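PDB 4Q9D: benzoylformate decarboxylase from Mycobacterium smegmatis, which belongs to the thiamine pyrophosphate enzyme family and binds a magnesium ion in its C-terminal cofactor-binding domain. Local coordinates for residues V10-L15 with E40-V45; F34-P39 with D165-A170. One frame throughout, in Å; residues are numbered along the deposited sequence.

In the fold
From the N terminus the chain runs through helix 7-18, strand 22-25 and the short helix 32-35, then turns back through 36-42 into strand 43-46. Contact 1 closes this first excursion by setting the entry to strand 43-46, an outermost strand of the sheet within the chain, against helix 7-18. Contact 2 spans much more sequence, bringing the loop after strand 157-162 back to helix 32-35. The two cross, because 34-39 lies between 10-15 and 40-45 whereas 165-170 comes after both. They meet at Tyr12, whose OH probably hydrogen-bonds to Phe34 O, and so tie together helix 7-18, helix 32-35, the start of strand 43-46 and the loop after strand 157-162.

Contact 1. Residues V10-L15 with E40-V45; sequences VTYDLL and EDFTYV
Tyr12 and Phe42 reach each other with matching first torsions: each CG lies anti to its own carbonyl carbon and beside the backbone N, at chi1 -85° in Tyr12 and -87° in Phe42. The tyrosine ring thereby leaves the side of helix 7-18 and presents an edge, while the phenylalanine, at the entry to strand 43-46, turns a face to meet it. The result is a T-shaped (edge-to-face) pair, with ring centroids 5.2 Å apart and planes at 70°. Contact is made by one flank of the tyrosine: CD1 approaches Phe42 CE1 to 3.6 Å, and CE1 of Tyr12 lies 4.0 Å from Phe42 CD1. The touching edge sits over the rim of the phenylalanine face, not its middle.

Leu15, about one helical turn further on, meets the same ring differently. Its CB comes to the ring edge, near the plane, 3.8 Å from Phe42 CZ. Phe42 CZ also approaches the backbone carbonyl Tyr12 O, at 3.6 Å. The phenylalanine is therefore met on a face by one helix residue and at its edge by another, which probably limits how far its ring can tilt. All three touching residues are buried.

The polar end of Tyr12 points beyond this pair, and its OH probably hydrogen-bonds to Phe34 O. The ring also packs on Phe38 and Pro39, which precede strand 43-46. Arg16 adds a polar link beside the aromatic pair through its salt bridge to Asp41. Helix 7-18 thus packs beside the start of strand 43-46, which pairs through Thr43 and Val45 with strand 22-25, while Phe142 of helix 138-150 lies against Leu15.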
ATOM      1  N   VAL B  10      26.323  -0.475 -19.282  1.00 21.72           N
ATOM      2  CA  VAL B  10      26.198  -1.868 -18.924  1.00 22.00           C
ATOM      3  C   VAL B  10      24.725  -2.330 -18.883  1.00 23.21           C
ATOM      4  O   VAL B  10      24.449  -3.523 -19.043  1.00 21.72           O
ATOM      5  CB  VAL B  10      26.962  -2.210 -17.606  1.00 29.44           C
ATOM      6  CG1 VAL B  10      28.399  -1.635 -17.652  1.00 27.02           C
ATOM      7  CG2 VAL B  10      26.241  -1.688 -16.400  1.00 23.04           C
ATOM      8  N   THR B  11      23.786  -1.409 -18.665  1.00 19.94           N
ATOM      9  CA  THR B  11      22.375  -1.824 -18.609  1.00 23.67           C
ATOM     10  C   THR B  11      21.886  -2.188 -20.018  1.00 23.59           C
ATOM     11  O   THR B  11      21.298  -3.246 -20.218  1.00 23.65           O
ATOM     12  CB  THR B  11      21.455  -0.745 -18.025  1.00 23.48           C
ATOM     13  OG1 THR B  11      21.843  -0.466 -16.681  1.00 20.35           O
ATOM     14  CG2 THR B  11      19.990  -1.224 -18.018  1.00 20.02           C
ATOM     15  N   TYR B  12      22.146  -1.323 -20.995  1.00 22.84           N
ATOM     16  CA  TYR B  12      21.818  -1.666 -22.381  1.00 23.17           C
ATOM     17  C   TYR B  12      22.552  -2.930 -22.843  1.00 25.51           C
ATOM     18  O   TYR B  12      21.978  -3.760 -23.545  1.00 26.87           O
ATOM     19  CB  TYR B  12      22.126  -0.490 -23.297  1.00 22.17           C
ATOM     20  CG  TYR B  12      20.995   0.505 -23.352  1.00 26.81           C
ATOM     21  CD1 TYR B  12      19.892   0.285 -24.188  1.00 24.98           C
ATOM     22  CD2 TYR B  12      20.996   1.642 -22.546  1.00 26.81           C
ATOM     23  CE1 TYR B  12      18.840   1.191 -24.234  1.00 22.66           C
ATOM     24  CE2 TYR B  12      19.954   2.559 -22.593  1.00 24.82           C
ATOM     25  CZ  TYR B  12      18.874   2.325 -23.443  1.00 24.61           C
ATOM     26  OH  TYR B  12      17.836   3.232 -23.523  1.00 23.85           O
ATOM     27  N   ASP B  13      23.808  -3.110 -22.421  1.00 22.62           N
ATOM     28  CA  ASP B  13      24.499  -4.361 -22.732  1.00 23.21           C
ATOM     29  C   ASP B  13      23.736  -5.565 -22.182  1.00 28.05           C
ATOM     30  O   ASP B  13      23.652  -6.593 -22.835  1.00 22.82           O
ATOM     31  CB  ASP B  13      25.939  -4.363 -22.183  1.00 23.15           C
ATOM     32  CG  ASP B  13      26.884  -3.467 -23.013  1.00 28.81           C
ATOM     33  OD1 ASP B  13      26.493  -3.048 -24.119  1.00 30.93           O
ATOM     34  OD2 ASP B  13      28.003  -3.179 -22.557  1.00 30.09           O
ATOM     35  N   LEU B  14      23.203  -5.448 -20.965  1.00 23.62           N
ATOM     36  CA  LEU B  14      22.454  -6.556 -20.373  1.00 24.58           C
ATOM     37  C   LEU B  14      21.141  -6.763 -21.130  1.00 25.27           C
ATOM     38  O   LEU B  14      20.773  -7.890 -21.451  1.00 28.00           O
ATOM     39  CB  LEU B  14      22.152  -6.293 -18.887  1.00 18.35           C
ATOM     40  CG  LEU B  14      21.154  -7.248 -18.231  1.00 22.40           C
ATOM     41  CD1 LEU B  14      21.755  -8.659 -18.165  1.00 18.14           C
ATOM     42  CD2 LEU B  14      20.846  -6.744 -16.831  1.00 22.02           C
ATOM     43  N   LEU B  15      20.439  -5.664 -21.396  1.00 22.08           N
ATOM     44  CA  LEU B  15      19.169  -5.723 -22.111  1.00 25.68           C
ATOM     45  C   LEU B  15      19.360  -6.460 -23.446  1.00 27.82           C
ATOM     46  O   LEU B  15      18.561  -7.327 -23.806  1.00 25.36           O
ATOM     47  CB  LEU B  15      18.625  -4.285 -22.342  1.00 23.36           C
ATOM     48  CG  LEU B  15      18.157  -3.516 -21.092  1.00 29.49           C
ATOM     49  CD1 LEU B  15      17.659  -2.143 -21.484  1.00 23.57           C
ATOM     50  CD2 LEU B  15      17.038  -4.315 -20.333  1.00 23.55           C
ATOM     51  N   GLU B  40      22.106   1.630 -31.548  1.00 35.01           N
ATOM     52  CA  GLU B  40      21.687   1.569 -32.945  1.00 40.77           C
ATOM     53  C   GLU B  40      20.915   0.283 -33.291  1.00 31.29           C
ATOM     54  O   GLU B  40      20.041   0.285 -34.154  1.00 30.74           O
ATOM     55  CB  GLU B  40      22.917   1.712 -33.861  1.00 41.12           C
ATOM     56  CG  GLU B  40      22.568   1.881 -35.324  1.00 65.69           C
ATOM     57  CD  GLU B  40      21.732   3.127 -35.566  1.00 96.29           C
ATOM     58  OE1 GLU B  40      21.871   4.096 -34.780  1.00 95.11           O
ATOM     59  OE2 GLU B  40      20.931   3.133 -36.530  1.00105.03           O
ATOM     60  N   ASP B  41      21.231  -0.811 -32.612  1.00 26.78           N
ATOM     61  CA  ASP B  41      20.562  -2.077 -32.893  1.00 30.69           C
ATOM     62  C   ASP B  41      19.272  -2.256 -32.052  1.00 29.02           C
ATOM     63  O   ASP B  41      18.632  -3.302 -32.112  1.00 35.61           O
ATOM     64  CB  ASP B  41      21.527  -3.227 -32.604  1.00 25.10           C
ATOM     65  CG  ASP B  41      22.013  -3.218 -31.150  1.00 32.07           C
ATOM     66  OD1 ASP B  41      22.295  -2.126 -30.629  1.00 31.97           O
ATOM     67  OD2 ASP B  41      22.107  -4.289 -30.523  1.00 32.29           O
ATOM     68  N   PHE B  42      18.918  -1.259 -31.245  1.00 28.69           N
ATOM     69  CA  PHE B  42      17.664  -1.319 -30.475  1.00 30.20           C
ATOM     70  C   PHE B  42      16.580  -0.608 -31.272  1.00 30.37           C
ATOM     71  O   PHE B  42      16.891   0.224 -32.107  1.00 28.39           O
ATOM     72  CB  PHE B  42      17.802  -0.604 -29.129  1.00 27.50           C
ATOM     73  CG  PHE B  42      18.332  -1.473 -28.012  1.00 29.68           C
ATOM     74  CD1 PHE B  42      17.619  -1.601 -26.820  1.00 22.41           C
ATOM     75  CD2 PHE B  42      19.544  -2.124 -28.136  1.00 23.02           C
ATOM     76  CE1 PHE B  42      18.109  -2.376 -25.772  1.00 23.28           C
ATOM     77  CE2 PHE B  42      20.049  -2.909 -27.111  1.00 25.94           C
ATOM     78  CZ  PHE B  42      19.328  -3.042 -25.906  1.00 28.24           C
ATOM     79  N   THR B  43      15.316  -0.891 -30.960  1.00 30.91           N
ATOM     80  CA  THR B  43      14.202  -0.243 -31.633  1.00 29.13           C
ATOM     81  C   THR B  43      13.282   0.471 -30.630  1.00 26.80           C
ATOM     82  O   THR B  43      12.873  -0.108 -29.630  1.00 28.15           O
ATOM     83  CB  THR B  43      13.378  -1.271 -32.429  1.00 31.33           C
ATOM     84  OG1 THR B  43      14.248  -1.930 -33.355  1.00 34.43           O
ATOM     85  CG2 THR B  43      12.229  -0.582 -33.193  1.00 26.22           C
ATOM     86  N   TYR B  44      12.976   1.733 -30.901  1.00 28.46           N
ATOM     87  CA  TYR B  44      12.072   2.476 -30.067  1.00 22.71           C
ATOM     88  C   TYR B  44      10.747   2.560 -30.797  1.00 26.46           C
ATOM     89  O   TYR B  44      10.706   3.005 -31.921  1.00 26.65           O
ATOM     90  CB  TYR B  44      12.586   3.889 -29.847  1.00 21.52           C
ATOM     91  CG  TYR B  44      11.761   4.602 -28.812  1.00 19.55           C
ATOM     92  CD1 TYR B  44      12.020   4.429 -27.457  1.00 22.99           C
ATOM     93  CD2 TYR B  44      10.688   5.402 -29.179  1.00 21.76           C
ATOM     94  CE1 TYR B  44      11.263   5.069 -26.488  1.00 20.42           C
ATOM     95  CE2 TYR B  44       9.912   6.032 -28.222  1.00 22.50           C
ATOM     96  CZ  TYR B  44      10.217   5.867 -26.864  1.00 28.95           C
ATOM     97  OH  TYR B  44       9.473   6.500 -25.875  1.00 27.40           O
ATOM     98  N   VAL B  45       9.667   2.110 -30.170  1.00 25.62           N
ATOM     99  CA  VAL B  45       8.348   2.212 -30.792  1.00 21.59           C
ATOM    100  C   VAL B  45       7.554   3.292 -30.095  1.00 22.78           C
ATOM    101  O   VAL B  45       7.151   3.122 -28.954  1.00 24.91           O
ATOM    102  CB  VAL B  45       7.571   0.858 -30.761  1.00 22.48           C
ATOM    103  CG1 VAL B  45       6.194   1.022 -31.436  1.00 20.74           C
ATOM    104  CG2 VAL B  45       8.400  -0.248 -31.456  1.00 16.53           C
TER

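Contact 2. Residues F34-P39 with D165-A170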
ATOM      1  N   PHE B  34      17.867   8.186 -19.819  1.00 23.02           N
ATOM      2  CA  PHE B  34      17.765   6.753 -20.146  1.00 26.76           C
ATOM      3  C   PHE B  34      17.864   6.531 -21.663  1.00 23.12           C
ATOM      4  O   PHE B  34      18.538   5.613 -22.131  1.00 28.08           O
ATOM      5  CB  PHE B  34      16.434   6.147 -19.625  1.00 22.63           C
ATOM      6  CG  PHE B  34      16.154   4.754 -20.156  1.00 21.51           C
ATOM      7  CD1 PHE B  34      17.068   3.723 -19.965  1.00 24.07           C
ATOM      8  CD2 PHE B  34      14.987   4.479 -20.863  1.00 25.82           C
ATOM      9  CE1 PHE B  34      16.820   2.439 -20.448  1.00 25.97           C
ATOM     10  CE2 PHE B  34      14.725   3.186 -21.355  1.00 24.45           C
ATOM     11  CZ  PHE B  34      15.653   2.165 -21.149  1.00 23.22           C
ATOM     12  N   LEU B  35      17.149   7.371 -22.412  1.00 26.66           N
ATOM     13  CA  LEU B  35      16.953   7.196 -23.854  1.00 27.71           C
ATOM     14  C   LEU B  35      18.089   7.770 -24.707  1.00 31.17           C
ATOM     15  O   LEU B  35      18.242   7.401 -25.879  1.00 30.11           O
ATOM     16  CB  LEU B  35      15.631   7.840 -24.268  1.00 28.12           C
ATOM     17  CG  LEU B  35      14.400   7.129 -23.669  1.00 29.41           C
ATOM     18  CD1 LEU B  35      13.144   7.818 -24.101  1.00 29.68           C
ATOM     19  CD2 LEU B  35      14.379   5.659 -24.115  1.00 25.09           C
ATOM     20  N   ARG B  36      18.851   8.684 -24.119  1.00 25.45           N
ATOM     21  CA  ARG B  36      20.004   9.304 -24.774  1.00 33.36           C
ATOM     22  C   ARG B  36      21.000   8.238 -25.271  1.00 25.52           C
ATOM     23  O   ARG B  36      21.230   7.238 -24.592  1.00 32.68           O
ATOM     24  CB  ARG B  36      20.697  10.246 -23.781  1.00 31.17           C
ATOM     25  CG  ARG B  36      21.476  11.386 -24.422  1.00 70.26           C
ATOM     26  CD  ARG B  36      21.535  12.618 -23.511  1.00 83.51           C
ATOM     27  NE  ARG B  36      22.071  12.311 -22.181  1.00 72.07           N
ATOM     28  CZ  ARG B  36      21.611  12.842 -21.046  1.00 73.86           C
ATOM     29  NH1 ARG B  36      20.599  13.705 -21.074  1.00 75.92           N
ATOM     30  NH2 ARG B  36      22.151  12.507 -19.875  1.00 60.89           N
ATOM     31  N   ASP B  37      21.580   8.434 -26.452  1.00 30.64           N
ATOM     32  CA  ASP B  37      22.519   7.449 -26.997  1.00 31.56           C
ATOM     33  C   ASP B  37      21.896   6.071 -27.082  1.00 25.84           C
ATOM     34  O   ASP B  37      22.541   5.073 -26.779  1.00 28.81           O
ATOM     35  CB  ASP B  37      23.759   7.347 -26.126  1.00 39.51           C
ATOM     36  CG  ASP B  37      24.668   8.526 -26.296  1.00 52.47           C
ATOM     37  OD1 ASP B  37      24.793   8.969 -27.453  1.00 58.23           O
ATOM     38  OD2 ASP B  37      25.224   9.013 -25.285  1.00 54.84           O
ATOM     39  N   PHE B  38      20.625   6.037 -27.430  1.00 26.97           N
ATOM     40  CA  PHE B  38      19.911   4.785 -27.595  1.00 30.30           C
ATOM     41  C   PHE B  38      20.720   3.948 -28.600  1.00 28.99           C
ATOM     42  O   PHE B  38      21.009   4.433 -29.688  1.00 32.13           O
ATOM     43  CB  PHE B  38      18.525   5.144 -28.162  1.00 25.34           C
ATOM     44  CG  PHE B  38      17.516   4.041 -28.106  1.00 28.13           C
ATOM     45  CD1 PHE B  38      16.982   3.618 -26.881  1.00 26.78           C
ATOM     46  CD2 PHE B  38      17.031   3.480 -29.285  1.00 23.44           C
ATOM     47  CE1 PHE B  38      16.010   2.617 -26.832  1.00 27.63           C
ATOM     48  CE2 PHE B  38      16.036   2.490 -29.253  1.00 25.20           C
ATOM     49  CZ  PHE B  38      15.529   2.055 -28.026  1.00 27.10           C
ATOM     50  N   PRO B  39      21.065   2.686 -28.258  1.00 34.08           N
ATOM     51  CA  PRO B  39      21.885   1.876 -29.174  1.00 30.96           C
ATOM     52  C   PRO B  39      21.248   1.683 -30.540  1.00 35.47           C
ATOM     53  O   PRO B  39      20.018   1.601 -30.679  1.00 30.70           O
ATOM     54  CB  PRO B  39      21.988   0.529 -28.461  1.00 32.83           C
ATOM     55  CG  PRO B  39      21.794   0.856 -27.010  1.00 29.16           C
ATOM     56  CD  PRO B  39      20.732   1.935 -27.032  1.00 25.02           C
ATOM     57  N   ASP B 165      20.806   8.414 -12.252  1.00 22.02           N
ATOM     58  CA  ASP B 165      21.481   7.132 -12.070  1.00 21.26           C
ATOM     59  C   ASP B 165      22.297   6.723 -13.301  1.00 20.76           C
ATOM     60  O   ASP B 165      23.337   6.076 -13.189  1.00 25.38           O
ATOM     61  CB  ASP B 165      20.474   5.999 -11.714  1.00 17.79           C
ATOM     62  CG  ASP B 165      20.002   6.054 -10.248  1.00 23.60           C
ATOM     63  OD1 ASP B 165      20.420   6.978  -9.505  1.00 23.88           O
ATOM     64  OD2 ASP B 165      19.198   5.182  -9.838  1.00 19.52           O
ATOM     65  N   TRP B 166      21.796   7.067 -14.476  1.00 23.17           N
ATOM     66  CA  TRP B 166      22.254   6.456 -15.720  1.00 21.27           C
ATOM     67  C   TRP B 166      23.701   6.837 -16.051  1.00 28.27           C
ATOM     68  O   TRP B 166      24.425   6.065 -16.665  1.00 25.41           O
ATOM     69  CB  TRP B 166      21.309   6.878 -16.868  1.00 20.34           C
ATOM     70  CG  TRP B 166      19.943   6.226 -16.723  1.00 26.41           C
ATOM     71  CD1 TRP B 166      18.787   6.818 -16.315  1.00 20.40           C
ATOM     72  CD2 TRP B 166      19.637   4.837 -16.912  1.00 21.23           C
ATOM     73  NE1 TRP B 166      17.771   5.895 -16.270  1.00 22.75           N
ATOM     74  CE2 TRP B 166      18.265   4.671 -16.631  1.00 22.46           C
ATOM     75  CE3 TRP B 166      20.389   3.724 -17.305  1.00 17.71           C
ATOM     76  CZ2 TRP B 166      17.619   3.440 -16.749  1.00 21.43           C
ATOM     77  CZ3 TRP B 166      19.751   2.492 -17.403  1.00 23.23           C
ATOM     78  CH2 TRP B 166      18.375   2.362 -17.118  1.00 25.52           C
ATOM     79  N   ASP B 167      24.101   8.041 -15.649  1.00 23.54           N
ATOM     80  CA  ASP B 167      25.447   8.534 -15.936  1.00 29.85           C
ATOM     81  C   ASP B 167      26.469   8.175 -14.869  1.00 29.15           C
ATOM     82  O   ASP B 167      27.625   8.519 -15.000  1.00 27.25           O
ATOM     83  CB  ASP B 167      25.423  10.046 -16.192  1.00 30.96           C
ATOM     84  CG  ASP B 167      24.715  10.380 -17.497  1.00 55.04           C
ATOM     85  OD1 ASP B 167      24.723   9.488 -18.394  1.00 59.65           O
ATOM     86  OD2 ASP B 167      24.141  11.494 -17.624  1.00 65.78           O
ATOM     87  N   LYS B 168      26.062   7.444 -13.837  1.00 25.06           N
ATOM     88  CA  LYS B 168      27.023   7.038 -12.821  1.00 25.47           C
ATOM     89  C   LYS B 168      27.952   5.907 -13.319  1.00 25.37           C
ATOM     90  O   LYS B 168      27.568   5.106 -14.164  1.00 28.15           O
ATOM     91  CB  LYS B 168      26.287   6.669 -11.528  1.00 19.30           C
ATOM     92  CG  LYS B 168      25.441   7.845 -10.979  1.00 20.88           C
ATOM     93  CD  LYS B 168      26.393   8.939 -10.478  1.00 25.54           C
ATOM     94  CE  LYS B 168      25.664  10.012  -9.677  1.00 26.69           C
ATOM     95  NZ  LYS B 168      24.863  10.849 -10.580  1.00 39.19           N
ATOM     96  N   PRO B 169      29.185   5.842 -12.791  1.00 27.18           N
ATOM     97  CA  PRO B 169      30.080   4.729 -13.162  1.00 25.24           C
ATOM     98  C   PRO B 169      29.443   3.396 -12.790  1.00 30.24           C
ATOM     99  O   PRO B 169      28.943   3.274 -11.672  1.00 26.04           O
ATOM    100  CB  PRO B 169      31.330   4.963 -12.278  1.00 28.16           C
ATOM    101  CG  PRO B 169      31.336   6.453 -12.023  1.00 32.01           C
ATOM    102  CD  PRO B 169      29.840   6.849 -11.936  1.00 26.31           C
ATOM    103  N   ALA B 170      29.457   2.418 -13.694  1.00 19.41           N
ATOM    104  CA  ALA B 170      28.966   1.078 -13.361  1.00 21.82           C
ATOM    105  C   ALA B 170      29.950   0.358 -12.440  1.00 31.00           C
ATOM    106  O   ALA B 170      31.125   0.652 -12.453  1.00 27.86           O
ATOM    107  CB  ALA B 170      28.779   0.269 -14.618  1.00 25.41           C
TER
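Phe34 lays its side chain across the indole of Trp166: a chi1 of 169° sets CG anti to the backbone N and carries the ring over the indole. CD1 does most of the touching: it stands above one face of the indole, toward the rim, 3.3 Å from Trp166 CZ2 and 3.4 Å from Trp166 CH2. The phenyl ring is inclined to the indole by 40°, with centroids of the two six-membered rings 4.8 Å apart, an oblique meeting. Nearer the backbone, Phe34 CB makes a CH-pi contact over the five-membered ring, 3.9 Å from its centroid. Both parts of the indole are therefore engaged by a single residue.

The second link is ionic. Arg36, just past the end of helix 32-35, starts toward 165-170 and bends at chi3 (55°), which directs NH2 to the carboxylate of Asp167. The salt bridge Arg36 NH2 to Asp167 OD2 measures 3.2 Å. OD2 lies at the guanidinium edge, near its plane, and the two flat groups are nearly coplanar. Trp166 and Asp167 each hold CG anti to the carbonyl carbon, which brings indole face and carboxylate to their partners. With Asp167 exposed and Arg36 partly so, the bridge lies nearer solvent than the buried aromatic pair; Pro477 of a neighbouring subunit packs against Arg36.

Segment 165-170 opens with a type I turn, Asp165 to Lys168, and its backbone bonds to His8 and Val7 at the start of helix 7-18. Contact 2 thus joins the end of helix 32-35 to the loop leaving strand 157-162, with Trp166 also packed on Val138 of helix 138-150 and Phe34 on Asn71 of strand 68-72.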